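Local coordinates for protein acyltransferase (Streptococcus pneumoniae, PDB 5UG1) that probably transfers acetyl groups onto peptidoglycan, as the C-terminal catalytic domain of an O-acetyltransferase, at residues 10-14 with 61-65; 88-92 with 108-113. All coordinates share one frame; numbering follows the deposited sequence.

Overall arrangement
Both contacts sit near the carboxyl ends of neighbouring strands in one parallel sheet, whose order across is 29-32, 6-10, 57-61, 86-90, 122-125. Interaction 1 joins the ends of 6-10 and 57-61, where the modified serine lies. Interaction 2 packs strand 86-90 and the turn after it on helix 102-118. It follows interaction 1 along the chain. The centres are about 11 Å apart, yet the two touch: Pro92 CB is 3.4 Å from Val64 N, and Val90 CG2 packs on Ala61 CB. The second contact therefore borders the loop 61-65 that lines the methanesulfonyl pocket, and the side chain of Pro92 is about 9 Å from the bound group.

Interaction 1: 10-14 with 61-65; sequences GDSVA and ATGVN. With 03S (methanesulfonic acid), chain B.
Asp11 holds CG between its backbone N and carbonyl carbon, chi1 64°, which sets its OD2 beside Thr62 CA, 3.6 Å away, and leaves OD1 near its own helix. Ser12 has the same kind of torsion, chi1 75°, and its OG carries the methanesulfonyl group. Asp11 is the N-cap of helix 12-16, at the end of strand 6-10 in this atypical alpha/beta hydrolase fold. Gly10 pairs with Ala61 in a parallel bridge, and Asp11 N donates to Ala61 O at 2.9 Å.

The two carboxylate oxygens divide the work. OD1 takes weak capping bonds from Val13 N and Ala14 N. OD2 accepts from two waters. One water also accepts from Gly63 N and Asn65 N, the other from Val64 N. The carboxylate reaches the N-H groups of Gly63, Val64 and Asn65 through these waters. Ala14 CB packs on Ala61 CB at 4.0 Å, and Tyr160 of helix 150-171 touches both alanines.

Ser12 OG is bonded to the sulfur of the adduct and hydrogen-bonded to His145 NE2. Ser12, His145 and Asp142 are arranged like a Ser-His-Asp catalytic triad, and the adduct on Ser12 is consistent with its being the nucleophile. Sulfonyl oxygen O12 is held from two segments, as in an oxyanion hole. Ser12 N donates to O12 at 3.1 Å. Asn65 ND2 gives O12 a weak bond, 2.6 Å long but bent to 117° at the hydrogen. The other oxygen, O11, lies 3.7 Å from Val13 CG2 and 3.8 Å from Val64 CG1.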
loop_
_atom_site.group_PDB
_atom_site.type_symbol
_atom_site.label_atom_id
_atom_site.label_comp_id
_atom_site.label_asym_id
_atom_site.label_seq_id
_atom_site.Cartn_x
_atom_site.Cartn_y
_atom_site.Cartn_z
ATOM N N GLY A 10 2.292 -3.004 -5.851
ATOM C CA GLY A 10 1.510 -3.719 -4.881
ATOM C C GLY A 10 1.476 -5.219 -4.975
ATOM O O GLY A 10 1.963 -5.797 -5.901
ATOM N N ASP A 11 0.850 -5.804 -3.969
ATOM C CA ASP A 11 0.730 -7.235 -3.783
ATOM C C ASP A 11 -0.608 -7.812 -4.269
ATOM O O ASP A 11 -1.351 -7.167 -4.933
ATOM C CB ASP A 11 1.042 -7.619 -2.333
ATOM C CG ASP A 11 0.059 -7.053 -1.347
ATOM O OD1 ASP A 11 -0.938 -6.521 -1.733
ATOM O OD2 ASP A 11 0.285 -7.147 -0.170
ATOM N N SER A 12 -0.873 -9.050 -3.923
ATOM C CA SER A 12 -2.089 -9.709 -4.322
ATOM C C SER A 12 -3.350 -9.060 -3.797
ATOM O O SER A 12 -4.348 -9.162 -4.404
ATOM C CB SER A 12 -2.070 -11.153 -3.889
ATOM O OG SER A 12 -2.279 -11.249 -2.532
ATOM N N VAL A 13 -3.273 -8.410 -2.651
ATOM C CA VAL A 13 -4.414 -7.718 -2.119
ATOM C C VAL A 13 -4.774 -6.523 -3.007
ATOM O O VAL A 13 -5.900 -6.339 -3.369
ATOM C CB VAL A 13 -4.225 -7.334 -0.646
ATOM C CG1 VAL A 13 -5.438 -6.631 -0.109
ATOM C CG2 VAL A 13 -3.969 -8.564 0.171
ATOM N N ALA A 14 -3.767 -5.738 -3.340
ATOM C CA ALA A 14 -3.913 -4.684 -4.309
ATOM C C ALA A 14 -4.371 -5.230 -5.669
ATOM O O ALA A 14 -5.238 -4.660 -6.291
ATOM C CB ALA A 14 -2.649 -3.901 -4.443
ATOM N N ALA A 61 1.906 -0.769 -1.778
ATOM C CA ALA A 61 0.767 -1.511 -1.236
ATOM C C ALA A 61 1.177 -2.964 -1.008
ATOM O O ALA A 61 0.798 -3.880 -1.745
ATOM C CB ALA A 61 -0.448 -1.388 -2.179
ATOM N N THR A 62 1.976 -3.167 0.039
ATOM C CA THR A 62 2.563 -4.456 0.374
ATOM C C THR A 62 2.583 -4.600 1.890
ATOM O O THR A 62 2.290 -3.657 2.630
ATOM C CB THR A 62 4.006 -4.586 -0.139
ATOM O OG1 THR A 62 4.813 -3.581 0.490
ATOM C CG2 THR A 62 4.105 -4.450 -1.668
ATOM N N GLY A 63 3.021 -5.732 2.364
ATOM C CA GLY A 63 3.272 -5.891 3.771
ATOM C C GLY A 63 2.759 -7.150 4.411
ATOM O O GLY A 63 3.263 -7.570 5.390
ATOM N N VAL A 64 1.757 -7.752 3.820
ATOM C CA VAL A 64 1.200 -8.962 4.340
ATOM C C VAL A 64 2.002 -10.196 3.935
ATOM O O VAL A 64 2.040 -11.118 4.643
ATOM C CB VAL A 64 -0.296 -9.102 3.993
ATOM C CG1 VAL A 64 -0.492 -9.628 2.599
ATOM C CG2 VAL A 64 -1.043 -9.910 5.014
ATOM N N ASN A 65 2.649 -10.187 2.792
ATOM C CA ASN A 65 3.523 -11.291 2.390
ATOM C C ASN A 65 4.905 -11.164 3.037
ATOM O O ASN A 65 5.511 -10.180 2.911
ATOM C CB ASN A 65 3.710 -11.282 0.881
ATOM C CG ASN A 65 2.551 -11.842 0.127
ATOM O OD1 ASN A 65 1.759 -12.604 0.644
ATOM N ND2 ASN A 65 2.453 -11.467 -1.127
HETATM S S10 03S B . -1.269 -11.762 -1.519
HETATM O O11 03S B . -1.965 -11.634 -0.219
HETATM O O12 03S B . -0.093 -10.865 -1.540
HETATM C C13 03S B . -0.771 -13.334 -1.728
HETATM O O HOH W 1 2.824 -8.009 0.714
HETATM O O HOH W 2 -0.688 -6.160 2.392
#

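Interaction 2: 88-92 with 108-113; sequences ILVTP and AAAYMR
Segment 88-92 leaves the sheet as strand 86-90 ends and runs past helix 102-118; the nearest CA atoms are those of Thr91 and Ala109, 4.9 Å apart. No hydrogen bond joins the two segments. Within the helix the regular bonds run from Met112 N to Ala108 O and from Arg113 N to Ala109 O.

Met112 makes the largest contribution to the contact. Its CG lies anti to the carbonyl carbon, chi1 -60°, and the chain continues extended before bending at chi3, 68°. That bend lays the methyl against the strand backbone. Met112 CE is 3.3 Å from Val90 O and 3.7 Å from Leu89 CB. The sulfur sits beside the turn, and Met112 SD lies 3.5 Å from Pro92 CD. Trp74 of helix 70-80 touches both Leu89 and Met112.

The contact belongs to the beta-alpha-beta unit formed by strand 86-90, helix 102-118 and strand 122-125. Here the helix covers one face of the sheet. Val90 points away from the helix and touches Ile164 of helix 150-171.

Thr91 packs on the helix through CB and CG2. Thr91 CB lies 3.9 Å from Ala109 CB, while its CG2 reaches the Ala109 carbonyl O at 3.8 Å. Arg113 brings its aliphatic part near the same methyl. Asp126 is shared by the Thr91 hydroxyl, in a hydrogen bond, and by Arg113 NE, in a salt bridge, and the hydroxyl also bonds with the backbone N of Asn128. Pro92 CD also rests on Ala109 CB, at 4.1 Å, and its CG on Ala108 CB.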
loop_
_atom_site.group_PDB
_atom_site.type_symbol
_atom_site.label_atom_id
_atom_site.label_comp_id
_atom_site.label_asym_id
_atom_site.label_seq_id
_atom_site.Cartn_x
_atom_site.Cartn_y
_atom_site.Cartn_z
ATOM N N ILE A 88 3.266 6.929 -0.499
ATOM C CA ILE A 88 2.117 6.512 0.298
ATOM C C ILE A 88 2.311 5.058 0.713
ATOM O O ILE A 88 2.604 4.204 -0.130
ATOM C CB ILE A 88 0.813 6.713 -0.484
ATOM C CG1 ILE A 88 0.580 8.208 -0.651
ATOM C CG2 ILE A 88 -0.358 6.050 0.206
ATOM C CD1 ILE A 88 -0.589 8.488 -1.437
ATOM N N LEU A 89 2.161 4.780 2.009
ATOM C CA LEU A 89 2.325 3.431 2.543
ATOM C C LEU A 89 0.953 2.852 2.877
ATOM O O LEU A 89 0.201 3.446 3.663
ATOM C CB LEU A 89 3.225 3.447 3.781
ATOM C CG LEU A 89 4.559 4.183 3.629
ATOM C CD1 LEU A 89 5.288 4.255 4.965
ATOM C CD2 LEU A 89 5.439 3.534 2.564
ATOM N N VAL A 90 0.632 1.691 2.297
ATOM C CA VAL A 90 -0.635 1.012 2.558
ATOM C C VAL A 90 -0.387 -0.081 3.599
ATOM O O VAL A 90 0.317 -1.065 3.330
ATOM C CB VAL A 90 -1.242 0.436 1.275
ATOM C CG1 VAL A 90 -2.746 0.211 1.472
ATOM C CG2 VAL A 90 -0.992 1.366 0.099
ATOM N N THR A 91 -0.965 0.084 4.793
ATOM C CA THR A 91 -0.709 -0.854 5.874
ATOM C C THR A 91 -1.335 -2.210 5.552
ATOM O O THR A 91 -2.374 -2.281 4.887
ATOM C CB THR A 91 -1.260 -0.336 7.204
ATOM O OG1 THR A 91 -2.651 -0.013 7.064
ATOM C CG2 THR A 91 -0.464 0.904 7.711
ATOM N N PRO A 92 -0.706 -3.304 5.981
ATOM C CA PRO A 92 -1.239 -4.631 5.673
ATOM C C PRO A 92 -2.264 -5.069 6.708
ATOM O O PRO A 92 -2.296 -4.578 7.836
ATOM C CB PRO A 92 0.010 -5.524 5.721
ATOM C CG PRO A 92 0.882 -4.851 6.714
ATOM C CD PRO A 92 0.609 -3.378 6.641
ATOM N N ALA A 108 3.921 -4.490 11.957
ATOM C CA ALA A 108 4.331 -3.836 10.714
ATOM C C ALA A 108 3.442 -2.638 10.414
ATOM O O ALA A 108 3.932 -1.540 10.123
ATOM C CB ALA A 108 4.310 -4.829 9.550
ATOM N N ALA A 109 2.128 -2.830 10.492
ATOM C CA ALA A 109 1.208 -1.718 10.312
ATOM C C ALA A 109 1.548 -0.580 11.263
ATOM O O ALA A 109 1.593 0.580 10.857
ATOM C CB ALA A 109 -0.237 -2.187 10.518
ATOM N N ALA A 110 1.804 -0.899 12.536
ATOM C CA ALA A 110 2.104 0.147 13.513
ATOM C C ALA A 110 3.374 0.903 13.149
ATOM O O ALA A 110 3.427 2.134 13.253
ATOM C CB ALA A 110 2.228 -0.458 14.916
ATOM N N TYR A 111 4.412 0.175 12.735
ATOM C CA TYR A 111 5.682 0.797 12.378
ATOM C C TYR A 111 5.550 1.688 11.146
ATOM O O TYR A 111 6.177 2.753 11.078
ATOM C CB TYR A 111 6.733 -0.286 12.143
ATOM C CG TYR A 111 8.136 0.249 12.056
ATOM C CD1 TYR A 111 8.726 0.862 13.156
ATOM C CD2 TYR A 111 8.871 0.146 10.885
ATOM C CE1 TYR A 111 9.999 1.362 13.092
ATOM C CE2 TYR A 111 10.165 0.643 10.812
ATOM C CZ TYR A 111 10.721 1.249 11.926
ATOM O OH TYR A 111 12.000 1.756 11.891
ATOM N N MET A 112 4.766 1.256 10.150
ATOM C CA MET A 112 4.489 2.091 8.983
ATOM C C MET A 112 3.768 3.371 9.380
ATOM O O MET A 112 4.056 4.443 8.842
ATOM C CB MET A 112 3.652 1.321 7.959
ATOM C CG MET A 112 4.308 0.053 7.421
ATOM S SD MET A 112 3.143 -1.011 6.550
ATOM C CE MET A 112 2.820 0.032 5.117
ATOM N N ARG A 113 2.819 3.279 10.317
ATOM C CA ARG A 113 2.200 4.488 10.844
ATOM C C ARG A 113 3.247 5.421 11.446
ATOM O O ARG A 113 3.164 6.643 11.274
ATOM C CB ARG A 113 1.136 4.132 11.880
ATOM C CG ARG A 113 -0.075 3.405 11.290
ATOM C CD ARG A 113 -1.105 3.032 12.352
ATOM N NE ARG A 113 -2.088 2.113 11.789
ATOM C CZ ARG A 113 -2.265 0.850 12.174
ATOM N NH1 ARG A 113 -1.559 0.335 13.173
ATOM N NH2 ARG A 113 -3.181 0.103 11.572
#